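PDB 6CNZ: chorismate mutase from Burkholderia thailandensis, which probably catalyses the rearrangement of chorismate to prephenate, the branch-point step towards phenylalanine and tyrosine, in an all-helical two-subunit assembly. Local coordinates for residues A22-R27 and D161-A166; T15-L20 and S168-A173. One frame throughout, in Å; residues are numbered along the deposited sequence.

Interaction 1: A22-R27 and D161-A166. With NO3 (nitrate ion), chain G; NO3 (nitrate ion), chain I.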
loop_
_atom_site.group_PDB
_atom_site.type_symbol
_atom_site.label_atom_id
_atom_site.label_comp_id
_atom_site.label_asym_id
_atom_site.label_seq_id
_atom_site.Cartn_x
_atom_site.Cartn_y
_atom_site.Cartn_z
ATOM N N ALA A 22 7.855 0.025 1.645
ATOM C CA ALA A 22 6.434 -0.296 1.515
ATOM C C ALA A 22 5.637 0.905 1.032
ATOM O O ALA A 22 4.776 0.777 0.152
ATOM C CB ALA A 22 5.881 -0.791 2.851
ATOM N N LEU A 23 5.934 2.088 1.568
ATOM C CA LEU A 23 5.162 3.261 1.174
ATOM C C LEU A 23 5.520 3.703 -0.238
ATOM O O LEU A 23 4.634 4.108 -1.010
ATOM C CB LEU A 23 5.364 4.392 2.184
ATOM C CG LEU A 23 4.688 4.152 3.549
ATOM C CD1 LEU A 23 5.292 5.070 4.613
ATOM C CD2 LEU A 23 3.141 4.298 3.479
ATOM N N ALA A 24 6.810 3.614 -0.604
ATOM C CA ALA A 24 7.208 3.964 -1.964
ATOM C C ALA A 24 6.533 3.046 -2.963
ATOM O O ALA A 24 6.104 3.484 -4.035
ATOM C CB ALA A 24 8.730 3.888 -2.129
ATOM N N SER A 25 6.433 1.765 -2.626
ATOM C CA SER A 25 5.748 0.828 -3.506
ATOM C C SER A 25 4.256 1.134 -3.568
ATOM O O SER A 25 3.638 1.056 -4.637
ATOM C CB SER A 25 6.003 -0.604 -3.014
ATOM O OG SER A 25 5.166 -1.534 -3.672
ATOM N N GLN A 26 3.670 1.490 -2.426
ATOM C CA GLN A 26 2.262 1.852 -2.389
ATOM C C GLN A 26 1.987 3.061 -3.279
ATOM O O GLN A 26 1.016 3.074 -4.044
ATOM C CB GLN A 26 1.847 2.111 -0.934
ATOM C CG GLN A 26 0.366 2.313 -0.703
ATOM C CD GLN A 26 -0.021 2.383 0.789
ATOM O OE1 GLN A 26 0.699 1.902 1.663
ATOM N NE2 GLN A 26 -1.166 2.984 1.065
ATOM N N ARG A 27 2.851 4.071 -3.225
ATOM C CA ARG A 27 2.657 5.236 -4.089
ATOM C C ARG A 27 2.826 4.866 -5.555
ATOM O O ARG A 27 2.036 5.291 -6.411
ATOM C CB ARG A 27 3.634 6.348 -3.710
ATOM C CG ARG A 27 3.292 7.696 -4.321
ATOM C CD ARG A 27 4.468 8.660 -4.213
ATOM N NE ARG A 27 4.054 10.022 -4.499
ATOM C CZ ARG A 27 3.974 10.532 -5.719
ATOM N NH1 ARG A 27 4.309 9.793 -6.772
ATOM N NH2 ARG A 27 3.561 11.783 -5.880
ATOM N N ASP A 161 11.155 -2.500 -11.729
ATOM C CA ASP A 161 12.240 -1.623 -12.178
ATOM C C ASP A 161 12.027 -0.192 -11.694
ATOM O O ASP A 161 12.960 0.459 -11.195
ATOM C CB ASP A 161 12.352 -1.653 -13.701
ATOM C CG ASP A 161 13.020 -2.925 -14.217
ATOM O OD1 ASP A 161 13.468 -3.747 -13.386
ATOM O OD2 ASP A 161 13.100 -3.099 -15.453
ATOM N N ALA A 162 10.793 0.306 -11.803
ATOM C CA ALA A 162 10.518 1.672 -11.380
ATOM C C ALA A 162 10.706 1.837 -9.878
ATOM O O ALA A 162 11.074 2.926 -9.426
ATOM C CB ALA A 162 9.103 2.084 -11.809
ATOM N N LEU A 163 10.456 0.786 -9.083
ATOM C CA LEU A 163 10.675 0.911 -7.642
ATOM C C LEU A 163 12.148 1.143 -7.339
ATOM O O LEU A 163 12.479 1.898 -6.417
ATOM C CB LEU A 163 10.167 -0.331 -6.904
ATOM C CG LEU A 163 10.331 -0.451 -5.379
ATOM C CD1 LEU A 163 9.552 0.611 -4.637
ATOM C CD2 LEU A 163 9.890 -1.830 -4.906
ATOM N N GLY A 164 13.040 0.541 -8.133
ATOM C CA GLY A 164 14.464 0.837 -7.990
ATOM C C GLY A 164 14.769 2.300 -8.265
ATOM O O GLY A 164 15.482 2.951 -7.500
ATOM N N THR A 165 14.210 2.843 -9.356
ATOM C CA THR A 165 14.318 4.279 -9.619
ATOM C C THR A 165 13.870 5.092 -8.409
ATOM O O THR A 165 14.557 6.027 -7.984
ATOM C CB THR A 165 13.485 4.656 -10.849
ATOM O OG1 THR A 165 13.964 3.939 -11.989
ATOM C CG2 THR A 165 13.570 6.156 -11.142
ATOM N N ALA A 166 12.734 4.715 -7.815
ATOM C CA ALA A 166 12.146 5.515 -6.749
ATOM C C ALA A 166 13.016 5.543 -5.503
ATOM O O ALA A 166 12.912 6.478 -4.698
ATOM C CB ALA A 166 10.756 4.985 -6.382
HETATM N N NO3 G . 6.839 -2.800 -6.279
HETATM O O1 NO3 G . 6.294 -1.657 -6.188
HETATM O O2 NO3 G . 7.187 -3.253 -7.414
HETATM O O3 NO3 G . 7.026 -3.493 -5.236
HETATM N N NO3 I . 3.467 12.670 -9.362
HETATM O O1 NO3 I . 4.095 11.567 -9.304
HETATM O O2 NO3 I . 2.626 12.978 -8.462
HETATM O O3 NO3 I . 3.672 13.472 -10.323
#
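Leu163 sets its CD1 methyl against the turn of helix 15-29 formed by Ala24 and Ser25, a helix-to-helix contact inside the all-alpha fold of a type II (AroQ) chorismate mutase. Leu163 CD1 lies 3.9 Å from Ser25 N and 4.2 Å from Ala24 CB, so it meets backbone and side chain together. CB of Leu163 already points toward helix 15-29; with CG anti to the backbone N (chi1 178°), the branch ends with CD1 at that helix and CD2 at a nitrate ion. Leu163 CD2 comes within 3.3 Å of O3 of this nitrate. Another oxygen of that ion, O1, accepts a hydrogen bond of 2.8 Å from Ser25 OG, and the nitrate therefore sits against both helices. The patch is small, 119 Å² summed over both sides, yet its three touching residues are buried. Trp149 of helix 138-153 packs on Leu163 and makes a weak hydrogen bond to Ser25 OG, while Gln79 of helix 69-96 touches Ala24 and is hydrogen-bonded to Ala166 O. Across the dimer interface, Ala22 packs on Ala22 of the second subunit. Two residues after Ser25, Arg27 extends from CG to NE and presents the edge of its guanidinium to a second nitrate, whose nitrogen lies in the guanidinium plane; both ions probably come from the crystallisation liquor. In geometry alone the paired bonds resemble an arginine-carboxylate pair. Arg27 NH1 to O1 of this second nitrate is 3.1 Å (N-H...O 162°). Arg27 NH2 to its O2 is 3.0 Å (158°).

Interaction 2: T15-L20 and S168-A173; sequences TALTNL and SHVCAA
Leu20 and Val170 reach toward each other tip to tip, and the apolar part of the contact rests on them. The CD2 methyl of Leu20 faces both branches of the valine, 3.9 Å from Val170 CG2 and 4.0 Å from Val170 CG1. A turn earlier, Leu17 CD2 adds a looser touch, 4.3 Å from Val170 CG1. Methyls thus do all the bridging, and the closest pair of CA atoms, Leu17 CA and Val170 CA, is 9.2 Å apart. The torsion of Val170 turns CG1 anti to the backbone N (chi1 168°), with CG2 beside that N, and this opens the fork of the side chain to helix 15-29. In the helical fold of this chorismate mutase, the pairing packs the C-terminal tail on the first helix, and Phe75 of helix 69-96 touches both Leu20 and Val170. Polar and covalent ties then hold the tail in place away from the leucines: Val170 O is hydrogen-bonded to Tyr71 OH, and His169 ND1 to Asp78 OD2. Right after the valine, Cys171 SG forms a disulfide with Cys138 SG, at the start of helix 138-153.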
loop_
_atom_site.group_PDB
_atom_site.type_symbol
_atom_site.label_atom_id
_atom_site.label_comp_id
_atom_site.label_asym_id
_atom_site.label_seq_id
_atom_site.Cartn_x
_atom_site.Cartn_y
_atom_site.Cartn_z
ATOM N N THR A 15 13.560 -1.266 10.486
ATOM C CA THR A 15 12.164 -1.049 10.153
ATOM C C THR A 15 11.964 0.280 9.438
ATOM O O THR A 15 11.039 0.406 8.628
ATOM C CB THR A 15 11.302 -1.117 11.406
ATOM O OG1 THR A 15 11.661 -0.046 12.280
ATOM C CG2 THR A 15 11.512 -2.449 12.119
ATOM N N ALA A 16 12.824 1.268 9.696
ATOM C CA ALA A 16 12.680 2.549 9.007
ATOM C C ALA A 16 12.757 2.359 7.501
ATOM O O ALA A 16 11.888 2.834 6.755
ATOM C CB ALA A 16 13.748 3.532 9.482
ATOM N N LEU A 17 13.780 1.632 7.039
ATOM C CA LEU A 17 13.902 1.324 5.620
ATOM C C LEU A 17 12.724 0.501 5.121
ATOM O O LEU A 17 12.196 0.761 4.036
ATOM C CB LEU A 17 15.205 0.571 5.357
ATOM C CG LEU A 17 16.501 1.356 5.462
ATOM C CD1 LEU A 17 17.672 0.384 5.287
ATOM C CD2 LEU A 17 16.520 2.423 4.401
ATOM N N THR A 18 12.322 -0.519 5.886
ATOM C CA THR A 18 11.228 -1.392 5.473
ATOM C C THR A 18 9.941 -0.609 5.255
ATOM O O THR A 18 9.213 -0.840 4.278
ATOM C CB THR A 18 11.016 -2.472 6.536
ATOM O OG1 THR A 18 12.269 -3.082 6.860
ATOM C CG2 THR A 18 10.062 -3.540 6.022
ATOM N N ASN A 19 9.639 0.321 6.162
ATOM C CA ASN A 19 8.440 1.141 6.018
ATOM C C ASN A 19 8.548 2.061 4.814
ATOM O O ASN A 19 7.568 2.253 4.079
ATOM C CB ASN A 19 8.207 1.938 7.295
ATOM C CG ASN A 19 7.372 1.170 8.311
ATOM O OD1 ASN A 19 6.629 0.259 7.950
ATOM N ND2 ASN A 19 7.460 1.559 9.570
ATOM N N LEU A 20 9.747 2.601 4.576
ATOM C CA LEU A 20 9.971 3.467 3.419
ATOM C C LEU A 20 9.720 2.719 2.109
ATOM O O LEU A 20 9.044 3.230 1.207
ATOM C CB LEU A 20 11.405 4.021 3.454
ATOM C CG LEU A 20 11.726 5.092 2.413
ATOM C CD1 LEU A 20 10.816 6.303 2.629
ATOM C CD2 LEU A 20 13.185 5.505 2.468
ATOM N N SER A 168 16.449 5.323 -5.478
ATOM C CA SER A 168 17.826 5.354 -5.953
ATOM C C SER A 168 18.669 6.465 -5.329
ATOM O O SER A 168 19.883 6.489 -5.550
ATOM C CB SER A 168 17.856 5.452 -7.489
ATOM O OG SER A 168 17.407 6.718 -7.965
ATOM N N HIS A 169 18.083 7.360 -4.524
ATOM C CA HIS A 169 18.879 8.344 -3.786
ATOM C C HIS A 169 18.530 8.358 -2.302
ATOM O O HIS A 169 18.679 9.386 -1.632
ATOM C CB HIS A 169 18.730 9.744 -4.373
ATOM C CG HIS A 169 19.145 9.834 -5.803
ATOM N ND1 HIS A 169 18.287 9.552 -6.843
ATOM C CD2 HIS A 169 20.338 10.139 -6.369
ATOM C CE1 HIS A 169 18.927 9.696 -7.992
ATOM N NE2 HIS A 169 20.174 10.051 -7.731
ATOM N N VAL A 170 18.102 7.215 -1.767
ATOM C CA VAL A 170 17.878 7.114 -0.332
ATOM C C VAL A 170 19.206 7.100 0.414
ATOM O O VAL A 170 19.360 7.756 1.456
ATOM C CB VAL A 170 17.020 5.869 -0.017
ATOM C CG1 VAL A 170 17.021 5.568 1.473
ATOM C CG2 VAL A 170 15.593 6.083 -0.502
ATOM N N CYS A 171 20.184 6.361 -0.101
ATOM C CA CYS A 171 21.509 6.300 0.500
ATOM C C CYS A 171 22.461 7.173 -0.297
ATOM O O CYS A 171 22.368 7.251 -1.525
ATOM C CB CYS A 171 22.063 4.877 0.547
ATOM S SG CYS A 171 21.045 3.641 1.369
ATOM N N ALA A 172 23.374 7.825 0.414
ATOM C CA ALA A 172 24.346 8.693 -0.233
ATOM C C ALA A 172 25.104 7.958 -1.333
ATOM O O ALA A 172 25.207 8.449 -2.460
ATOM C CB ALA A 172 25.307 9.253 0.812
ATOM N N ALA A 173 25.618 6.770 -1.033
ATOM C CA ALA A 173 26.395 6.012 -2.019
ATOM C C ALA A 173 25.541 5.582 -3.218
ATOM O O ALA A 173 24.829 4.576 -3.172
ATOM C CB ALA A 173 27.047 4.792 -1.360
#

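In the fold
From the N terminus, helix 15-29 supplies the first side of both contacts: residues 15-20 for interaction 2, then 22-27 for interaction 1. The chain runs on through helices 31-41, 48-64, 69-96, 107-129 and 138-153 before helix 157-166 returns to close the inner loop of 133 residues at interaction 1. The tail 168-173 follows after Leu167 and closes the outer loop, 147 residues long, at interaction 2. The pairs therefore nest without crossing, their centres about 11 Å apart. The centre of interaction 1 lies about 5 Å from that of the chain, and the centre of interaction 2 about 13 Å. Together they tie the first helix to the last and to the modelled C-terminal tail, and both reach the second subunit.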